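Local coordinates for protein topoisomerase IV subunit A (Escherichia coli, PDB 1ZVT) that forms the DNA-binding beta-pinwheel domain of a type II topoisomerase subunit and probably helps the enzyme select its DNA substrates for decatenation and supercoil removal, at residues V4-S9 with D87-E92. Residues are numbered along the deposited sequence; the frame is centred on the assembly and turned at random.
Sequences VTIVLS and DHMLME
M89 and M91 reach from one blade of the beta-pinwheel to strand 4-9 of the adjacent blade, where I6 turns one branch to each sulfur. The axes of strands 4-9 and 87-90 run nearly antiparallel but 9.1 Å apart, so the blades meet through side chains, with no hydrogen bond between the segments. M89 extends straight as far as SD and then bends (chi3 59°), which carries its methyl alongside the opposing backbone: M89 CE lies 3.6 Å from L8 CB. The same M89 CE is 3.5 Å from I6 O. The sulfur of M89 meets the gamma-methyl branch of I6, CG2 to SD 3.8 Å, the two side chains crossing at a slant. The other branch faces M91, just past the strand end, with I6 CG1 3.8 Å from M91 SD. Here the chain stays extended through chi3 (-170°), crosses I6 and V4 at roughly a right angle, and delivers CE to V4 CG2 at 4.0 Å. V39, on strand 35-42 beside strand 4-9, touches I6 and both methionines, while V47, on strand 47-51 beside strand 87-90, packs on I6 and M89. Cohesion therefore comes from van der Waals contact and probably exclusion of water, thioethers meeting aliphatic groups and one backbone carbonyl.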
loop_
_atom_site.group_PDB
_atom_site.type_symbol
_atom_site.label_atom_id
_atom_site.label_comp_id
_atom_site.label_asym_id
_atom_site.label_seq_id
_atom_site.Cartn_x
_atom_site.Cartn_y
_atom_site.Cartn_z
ATOM N N VAL A 4 3.377 -18.056 11.638
ATOM C CA VAL A 4 2.390 -18.346 10.607
ATOM C C VAL A 4 2.670 -17.495 9.373
ATOM O O VAL A 4 3.290 -16.416 9.479
ATOM C CB VAL A 4 0.925 -18.062 11.066
ATOM C CG1 VAL A 4 0.538 -19.005 12.219
ATOM C CG2 VAL A 4 0.737 -16.614 11.480
ATOM N N THR A 5 2.167 -17.973 8.237
ATOM C CA THR A 5 2.128 -17.190 6.989
ATOM C C THR A 5 0.685 -17.112 6.560
ATOM O O THR A 5 0.016 -18.140 6.456
ATOM C CB THR A 5 2.950 -17.859 5.881
ATOM O OG1 THR A 5 4.309 -17.926 6.311
ATOM C CG2 THR A 5 2.876 -17.059 4.580
ATOM N N ILE A 6 0.205 -15.900 6.320
ATOM C CA ILE A 6 -1.157 -15.740 5.813
ATOM C C ILE A 6 -1.069 -15.557 4.298
ATOM O O ILE A 6 -0.268 -14.758 3.813
ATOM C CB ILE A 6 -1.876 -14.514 6.429
ATOM C CG1 ILE A 6 -1.682 -14.441 7.959
ATOM C CG2 ILE A 6 -3.342 -14.516 5.988
ATOM C CD1 ILE A 6 -2.114 -15.707 8.725
ATOM N N VAL A 7 -1.874 -16.323 3.568
ATOM C CA VAL A 7 -1.828 -16.338 2.101
ATOM C C VAL A 7 -3.163 -15.879 1.547
ATOM O O VAL A 7 -4.216 -16.406 1.925
ATOM C CB VAL A 7 -1.521 -17.763 1.579
ATOM C CG1 VAL A 7 -1.462 -17.796 0.010
ATOM C CG2 VAL A 7 -0.209 -18.290 2.216
ATOM N N LEU A 8 -3.096 -14.881 0.670
ATOM C CA LEU A 8 -4.262 -14.269 0.018
ATOM C C LEU A 8 -4.264 -14.640 -1.442
ATOM O O LEU A 8 -3.225 -14.564 -2.121
ATOM C CB LEU A 8 -4.154 -12.746 0.142
ATOM C CG LEU A 8 -5.213 -11.905 -0.572
ATOM C CD1 LEU A 8 -6.618 -12.159 0.036
ATOM C CD2 LEU A 8 -4.831 -10.403 -0.521
ATOM N N SER A 9 -5.423 -15.046 -1.938
ATOM C CA SER A 9 -5.537 -15.415 -3.337
ATOM C C SER A 9 -6.184 -14.299 -4.165
ATOM O O SER A 9 -6.762 -13.347 -3.614
ATOM C CB SER A 9 -6.334 -16.707 -3.485
ATOM O OG SER A 9 -7.721 -16.453 -3.298
ATOM N N ASP A 87 -7.591 -5.423 -1.331
ATOM C CA ASP A 87 -6.447 -5.137 -2.186
ATOM C C ASP A 87 -5.096 -5.256 -1.507
ATOM O O ASP A 87 -4.070 -5.440 -2.169
ATOM C CB ASP A 87 -6.602 -3.736 -2.796
ATOM C CG ASP A 87 -7.789 -3.636 -3.722
ATOM O OD1 ASP A 87 -8.354 -4.689 -4.115
ATOM O OD2 ASP A 87 -8.191 -2.498 -4.055
ATOM N N HIS A 88 -5.088 -5.127 -0.176
ATOM C CA HIS A 88 -3.841 -5.049 0.556
ATOM C C HIS A 88 -3.924 -5.836 1.854
ATOM O O HIS A 88 -4.980 -5.846 2.510
ATOM C CB HIS A 88 -3.440 -3.590 0.866
ATOM C CG HIS A 88 -3.669 -2.638 -0.277
ATOM N ND1 HIS A 88 -2.821 -2.556 -1.359
ATOM C CD2 HIS A 88 -4.653 -1.737 -0.500
ATOM C CE1 HIS A 88 -3.280 -1.655 -2.205
ATOM N NE2 HIS A 88 -4.387 -1.138 -1.707
ATOM N N MET A 89 -2.813 -6.483 2.202
ATOM C CA MET A 89 -2.712 -7.312 3.396
ATOM C C MET A 89 -1.416 -6.982 4.141
ATOM O O MET A 89 -0.343 -6.867 3.512
ATOM C CB MET A 89 -2.705 -8.796 2.990
ATOM C CG MET A 89 -2.599 -9.762 4.140
ATOM S SD MET A 89 -2.838 -11.524 3.696
ATOM C CE MET A 89 -1.526 -11.807 2.493
ATOM N N LEU A 90 -1.502 -6.823 5.458
ATOM C CA LEU A 90 -0.338 -6.456 6.271
ATOM C C LEU A 90 -0.315 -7.257 7.559
ATOM O O LEU A 90 -1.370 -7.560 8.148
ATOM C CB LEU A 90 -0.398 -4.978 6.659
ATOM C CG LEU A 90 -0.185 -3.991 5.510
ATOM C CD1 LEU A 90 -1.490 -3.645 4.809
ATOM C CD2 LEU A 90 0.481 -2.744 6.070
ATOM N N MET A 91 0.887 -7.542 8.042
ATOM C CA MET A 91 1.069 -8.138 9.345
ATOM C C MET A 91 2.377 -7.572 9.883
ATOM O O MET A 91 3.447 -7.890 9.366
ATOM C CB MET A 91 1.130 -9.665 9.213
ATOM C CG MET A 91 0.820 -10.419 10.445
ATOM S SD MET A 91 0.454 -12.156 10.075
ATOM C CE MET A 91 -0.155 -12.718 11.649
ATOM N N GLU A 92 2.273 -6.699 10.881
ATOM C CA GLU A 92 3.413 -5.946 11.425
ATOM C C GLU A 92 3.263 -5.805 12.934
ATOM O O GLU A 92 2.226 -6.160 13.511
ATOM C CB GLU A 92 3.462 -4.532 10.798
ATOM C CG GLU A 92 3.485 -4.494 9.242
ATOM C CD GLU A 92 4.813 -4.985 8.618
ATOM O OE1 GLU A 92 5.868 -4.894 9.279
ATOM O OE2 GLU A 92 4.835 -5.464 7.451
#